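Activated BY transcription factor SSRB (Salmonella enterica, PDB 2WNW) belongs to glycosyl hydrolase family 30, combining a TIM-barrel domain with a beta-sandwich domain. Local coordinates at residues N258-Y270 with L285-V297. Sequence-based numbering, arbitrary orientation.
Sequences NYKGINGLAFHWY and LPDKKLLFSEGCV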
loop_
_atom_site.group_PDB
_atom_site.type_symbol
_atom_site.label_atom_id
_atom_site.label_comp_id
_atom_site.label_asym_id
_atom_site.label_seq_id
_atom_site.Cartn_x
_atom_site.Cartn_y
_atom_site.Cartn_z
ATOM N N ASN A 258 -6.042 26.085 -13.377
ATOM C CA ASN A 258 -6.825 24.986 -12.826
ATOM C C ASN A 258 -6.315 24.628 -11.440
ATOM O O ASN A 258 -7.098 24.387 -10.524
ATOM C CB ASN A 258 -6.744 23.758 -13.729
ATOM C CG ASN A 258 -7.412 23.979 -15.064
ATOM O OD1 ASN A 258 -8.260 24.861 -15.205
ATOM N ND2 ASN A 258 -7.047 23.168 -16.051
ATOM N N TYR A 259 -4.996 24.600 -11.291
ATOM C CA TYR A 259 -4.401 24.273 -10.006
ATOM C C TYR A 259 -4.896 25.246 -8.942
ATOM O O TYR A 259 -5.242 24.843 -7.832
ATOM C CB TYR A 259 -2.874 24.341 -10.085
ATOM C CG TYR A 259 -2.215 23.908 -8.797
ATOM C CD1 TYR A 259 -1.986 22.559 -8.529
ATOM C CD2 TYR A 259 -1.899 24.840 -7.810
ATOM C CE1 TYR A 259 -1.460 22.149 -7.304
ATOM C CE2 TYR A 259 -1.377 24.441 -6.584
ATOM C CZ TYR A 259 -1.161 23.095 -6.336
ATOM O OH TYR A 259 -0.662 22.702 -5.116
ATOM N N LYS A 260 -4.942 26.528 -9.288
ATOM C CA LYS A 260 -5.388 27.550 -8.348
ATOM C C LYS A 260 -6.886 27.548 -8.062
ATOM O O LYS A 260 -7.306 27.864 -6.950
ATOM C CB LYS A 260 -4.986 28.943 -8.848
ATOM C CG LYS A 260 -3.489 29.197 -8.841
ATOM C CD LYS A 260 -3.169 30.619 -9.282
ATOM C CE LYS A 260 -1.676 30.902 -9.181
ATOM N NZ LYS A 260 -1.343 32.300 -9.587
ATOM N N GLY A 261 -7.694 27.178 -9.051
ATOM C CA GLY A 261 -9.133 27.210 -8.851
ATOM C C GLY A 261 -9.844 25.932 -8.446
ATOM O O GLY A 261 -11.024 25.973 -8.100
ATOM N N ILE A 262 -9.142 24.805 -8.473
ATOM C CA ILE A 262 -9.751 23.524 -8.124
ATOM C C ILE A 262 -9.129 22.950 -6.849
ATOM O O ILE A 262 -7.907 22.867 -6.734
ATOM C CB ILE A 262 -9.591 22.547 -9.302
ATOM C CG1 ILE A 262 -10.347 23.107 -10.513
ATOM C CG2 ILE A 262 -10.093 21.163 -8.923
ATOM C CD1 ILE A 262 -10.139 22.330 -11.789
ATOM N N ASN A 263 -9.982 22.552 -5.905
ATOM C CA ASN A 263 -9.542 22.029 -4.607
ATOM C C ASN A 263 -9.075 20.575 -4.585
ATOM O O ASN A 263 -8.331 20.173 -3.689
ATOM C CB ASN A 263 -10.657 22.194 -3.570
ATOM C CG ASN A 263 -11.135 23.630 -3.441
ATOM O OD1 ASN A 263 -11.828 24.151 -4.316
ATOM N ND2 ASN A 263 -10.762 24.277 -2.344
ATOM N N GLY A 264 -9.515 19.779 -5.549
ATOM C CA GLY A 264 -9.092 18.392 -5.560
ATOM C C GLY A 264 -9.909 17.522 -6.484
ATOM O O GLY A 264 -10.594 18.019 -7.377
ATOM N N LEU A 265 -9.829 16.212 -6.278
ATOM C CA LEU A 265 -10.578 15.289 -7.114
ATOM C C LEU A 265 -11.442 14.387 -6.262
ATOM O O LEU A 265 -11.057 14.005 -5.157
ATOM C CB LEU A 265 -9.642 14.418 -7.955
ATOM C CG LEU A 265 -8.700 15.094 -8.958
ATOM C CD1 LEU A 265 -7.433 15.548 -8.246
ATOM C CD2 LEU A 265 -8.352 14.101 -10.056
ATOM N N ALA A 266 -12.622 14.065 -6.778
ATOM C CA ALA A 266 -13.533 13.166 -6.084
ATOM C C ALA A 266 -13.444 11.853 -6.852
ATOM O O ALA A 266 -13.150 11.855 -8.043
ATOM C CB ALA A 266 -14.946 13.713 -6.133
ATOM N N PHE A 267 -13.676 10.729 -6.183
ATOM C CA PHE A 267 -13.615 9.451 -6.879
ATOM C C PHE A 267 -14.585 8.426 -6.316
ATOM O O PHE A 267 -15.061 8.556 -5.187
ATOM C CB PHE A 267 -12.188 8.885 -6.872
ATOM C CG PHE A 267 -11.585 8.754 -5.499
ATOM C CD1 PHE A 267 -10.769 9.755 -4.985
ATOM C CD2 PHE A 267 -11.840 7.630 -4.720
ATOM C CE1 PHE A 267 -10.209 9.639 -3.711
ATOM C CE2 PHE A 267 -11.287 7.503 -3.443
ATOM C CZ PHE A 267 -10.470 8.511 -2.942
ATOM N N HIS A 268 -14.877 7.415 -7.129
ATOM C CA HIS A 268 -15.799 6.341 -6.773
ATOM C C HIS A 268 -15.025 5.023 -6.747
ATOM O O HIS A 268 -13.829 4.997 -7.053
ATOM C CB HIS A 268 -16.932 6.270 -7.803
ATOM C CG HIS A 268 -17.649 7.572 -8.012
ATOM N ND1 HIS A 268 -18.568 7.760 -9.022
ATOM C CD2 HIS A 268 -17.577 8.748 -7.344
ATOM C CE1 HIS A 268 -19.030 8.997 -8.970
ATOM N NE2 HIS A 268 -18.445 9.619 -7.960
ATOM N N TRP A 269 -15.702 3.926 -6.410
ATOM C CA TRP A 269 -15.024 2.634 -6.317
ATOM C C TRP A 269 -15.491 1.558 -7.287
ATOM O O TRP A 269 -15.107 0.400 -7.153
ATOM C CB TRP A 269 -15.159 2.078 -4.890
ATOM C CG TRP A 269 -16.548 1.572 -4.507
ATOM C CD1 TRP A 269 -17.534 1.126 -5.351
ATOM C CD2 TRP A 269 -17.050 1.372 -3.176
ATOM N NE1 TRP A 269 -18.609 0.657 -4.628
ATOM C CE2 TRP A 269 -18.338 0.797 -3.292
ATOM C CE3 TRP A 269 -16.532 1.620 -1.895
ATOM C CZ2 TRP A 269 -19.117 0.463 -2.174
ATOM C CZ3 TRP A 269 -17.311 1.286 -0.780
ATOM C CH2 TRP A 269 -18.585 0.716 -0.931
ATOM N N TYR A 270 -16.294 1.930 -8.274
ATOM C CA TYR A 270 -16.861 0.938 -9.178
ATOM C C TYR A 270 -15.943 0.090 -10.059
ATOM O O TYR A 270 -16.412 -0.879 -10.656
ATOM C CB TYR A 270 -17.966 1.595 -10.012
ATOM C CG TYR A 270 -19.045 2.217 -9.139
ATOM C CD1 TYR A 270 -19.234 3.598 -9.103
ATOM C CD2 TYR A 270 -19.851 1.425 -8.320
ATOM C CE1 TYR A 270 -20.200 4.176 -8.272
ATOM C CE2 TYR A 270 -20.818 1.990 -7.487
ATOM C CZ TYR A 270 -20.985 3.368 -7.468
ATOM O OH TYR A 270 -21.933 3.931 -6.645
ATOM N N LEU A 285 0.345 15.935 -5.154
ATOM C CA LEU A 285 -0.526 17.079 -4.888
ATOM C C LEU A 285 -0.895 17.102 -3.409
ATOM O O LEU A 285 -2.069 16.990 -3.045
ATOM C CB LEU A 285 -1.795 16.971 -5.732
ATOM C CG LEU A 285 -1.578 16.935 -7.246
ATOM C CD1 LEU A 285 -2.889 16.590 -7.943
ATOM C CD2 LEU A 285 -1.052 18.284 -7.719
ATOM N N PRO A 286 0.108 17.262 -2.534
ATOM C CA PRO A 286 -0.128 17.291 -1.089
ATOM C C PRO A 286 -1.131 18.323 -0.599
ATOM O O PRO A 286 -1.758 18.126 0.440
ATOM C CB PRO A 286 1.271 17.522 -0.516
ATOM C CG PRO A 286 1.945 18.308 -1.585
ATOM C CD PRO A 286 1.514 17.584 -2.836
ATOM N N ASP A 287 -1.295 19.415 -1.338
ATOM C CA ASP A 287 -2.227 20.454 -0.911
ATOM C C ASP A 287 -3.637 20.312 -1.477
ATOM O O ASP A 287 -4.510 21.124 -1.169
ATOM C CB ASP A 287 -1.673 21.842 -1.250
ATOM C CG ASP A 287 -0.313 22.099 -0.618
ATOM O OD1 ASP A 287 -0.122 21.738 0.564
ATOM O OD2 ASP A 287 0.563 22.671 -1.301
ATOM N N LYS A 288 -3.864 19.292 -2.300
ATOM C CA LYS A 288 -5.190 19.068 -2.873
ATOM C C LYS A 288 -5.892 17.952 -2.113
ATOM O O LYS A 288 -5.245 17.162 -1.428
ATOM C CB LYS A 288 -5.082 18.706 -4.354
ATOM C CG LYS A 288 -4.527 19.832 -5.213
ATOM C CD LYS A 288 -5.351 21.101 -5.050
ATOM C CE LYS A 288 -4.792 22.245 -5.879
ATOM N NZ LYS A 288 -5.524 23.513 -5.603
ATOM N N LYS A 289 -7.215 17.893 -2.223
ATOM C CA LYS A 289 -7.978 16.867 -1.523
ATOM C C LYS A 289 -8.403 15.742 -2.453
ATOM O O LYS A 289 -8.784 15.982 -3.597
ATOM C CB LYS A 289 -9.205 17.492 -0.856
ATOM C CG LYS A 289 -8.848 18.494 0.234
ATOM C CD LYS A 289 -10.072 18.991 0.981
ATOM C CE LYS A 289 -9.679 19.925 2.118
ATOM N NZ LYS A 289 -10.873 20.374 2.901
ATOM N N LEU A 290 -8.320 14.512 -1.950
ATOM C CA LEU A 290 -8.700 13.325 -2.709
ATOM C C LEU A 290 -9.872 12.705 -1.958
ATOM O O LEU A 290 -9.698 11.881 -1.065
ATOM C CB LEU A 290 -7.522 12.353 -2.785
ATOM C CG LEU A 290 -6.253 12.967 -3.390
ATOM C CD1 LEU A 290 -5.110 11.960 -3.325
ATOM C CD2 LEU A 290 -6.513 13.389 -4.832
ATOM N N LEU A 291 -11.068 13.122 -2.344
ATOM C CA LEU A 291 -12.301 12.701 -1.695
ATOM C C LEU A 291 -13.032 11.505 -2.299
ATOM O O LEU A 291 -13.260 11.456 -3.508
ATOM C CB LEU A 291 -13.252 13.901 -1.666
ATOM C CG LEU A 291 -14.695 13.736 -1.192
ATOM C CD1 LEU A 291 -14.717 13.468 0.304
ATOM C CD2 LEU A 291 -15.477 15.002 -1.525
ATOM N N PHE A 292 -13.400 10.544 -1.454
ATOM C CA PHE A 292 -14.178 9.403 -1.929
ATOM C C PHE A 292 -15.603 9.946 -1.887
ATOM O O PHE A 292 -16.146 10.194 -0.806
ATOM C CB PHE A 292 -14.066 8.198 -0.994
ATOM C CG PHE A 292 -14.994 7.079 -1.365
ATOM C CD1 PHE A 292 -14.725 6.273 -2.467
ATOM C CD2 PHE A 292 -16.178 6.878 -0.662
ATOM C CE1 PHE A 292 -15.631 5.282 -2.869
ATOM C CE2 PHE A 292 -17.089 5.890 -1.058
ATOM C CZ PHE A 292 -16.807 5.094 -2.168
ATOM N N SER A 293 -16.213 10.127 -3.052
ATOM C CA SER A 293 -17.545 10.718 -3.104
ATOM C C SER A 293 -18.746 9.813 -3.331
ATOM O O SER A 293 -19.878 10.256 -3.153
ATOM C CB SER A 293 -17.566 11.817 -4.165
ATOM O OG SER A 293 -17.300 11.266 -5.442
ATOM N N GLU A 294 -18.530 8.571 -3.743
ATOM C CA GLU A 294 -19.668 7.693 -3.975
ATOM C C GLU A 294 -19.314 6.229 -4.181
ATOM O O GLU A 294 -18.337 5.893 -4.844
ATOM C CB GLU A 294 -20.469 8.170 -5.189
ATOM C CG GLU A 294 -21.791 7.438 -5.361
ATOM C CD GLU A 294 -22.286 7.454 -6.792
ATOM O OE1 GLU A 294 -22.459 8.557 -7.355
ATOM O OE2 GLU A 294 -22.504 6.358 -7.351
ATOM N N GLY A 295 -20.144 5.366 -3.610
ATOM C CA GLY A 295 -19.960 3.939 -3.743
ATOM C C GLY A 295 -21.188 3.248 -3.181
ATOM O O GLY A 295 -21.872 3.796 -2.313
ATOM N N CYS A 296 -21.485 2.060 -3.697
ATOM C CA CYS A 296 -22.617 1.273 -3.220
ATOM C C CYS A 296 -22.455 -0.150 -3.736
ATOM O O CYS A 296 -21.565 -0.430 -4.547
ATOM C CB CYS A 296 -23.951 1.857 -3.716
ATOM S SG CYS A 296 -24.289 1.652 -5.494
ATOM N N VAL A 297 -23.307 -1.045 -3.253
ATOM C CA VAL A 297 -23.283 -2.437 -3.673
ATOM C C VAL A 297 -24.682 -2.780 -4.170
ATOM O O VAL A 297 -25.662 -2.152 -3.770
ATOM C CB VAL A 297 -22.906 -3.384 -2.501
ATOM C CG1 VAL A 297 -21.475 -3.104 -2.043
ATOM C CG2 VAL A 297 -23.875 -3.201 -1.342
HETATM O O HOH W 1 -0.257 20.290 -3.917
#
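Phe267 and Phe292 pack in the tight part of this contact, where strands 264-268 and 289-294 run parallel, their axes 4.4 Å apart at closest approach. Five backbone hydrogen bonds, from Lys289 N to Asn263 O through Ser293 N to Phe267 O, fix the register. CA of Phe292 sits over one face of the Phe267 ring, 4.0 Å from its centroid, while Leu290 CB meets that ring at its edge; the two phenylalanine side chains cross at about a right angle. Gly264 CA lies 3.1 Å from Lys289 O, a CA-H...O contact between the strands.

Farther along the chains, Gly295 CA lies over the five-membered ring of Trp269, whose NE1 donates in the ring plane to Cys296 O (3.2 Å). The Trp269 and Phe292 rings meet obliquely, planes at 37°. On the face shared with Ala266, the His268 ring carries Glu294 CB over it, and its NE2 hydrogen-bonds to Asp239. Glu294 OE2 receives the Tyr270 hydroxyl on its anti lone pair (Tyr270 OH to Glu294 OE2, 2.6 Å) and also hydrogen-bonds a glycerol, while OE1 forms a salt bridge with Arg87.

The end near Tyr259 and Asp287 is the side nearer solvent, though Lys288 is firmly held there. A bend at chi2 (-56°) brings the Lys288 chain over one face of the Tyr259 ring, with NZ 4.3 Å from its centroid in a cation-pi contact. Lys288 NZ also donates to Tyr259 O (2.6 Å) and to Ile262 O, tying the C-terminal end of helix 256-261 and the residue after it to the loop before strand 289-294. A water links Tyr259 OH to Asp287 N.

Joined through helix 275-284, the strands form one beta-alpha-beta crossover of the eight-stranded TIM barrel, with Glu294 near the C-terminal ends of the barrel strands, where TIM-barrel enzymes place their active sites.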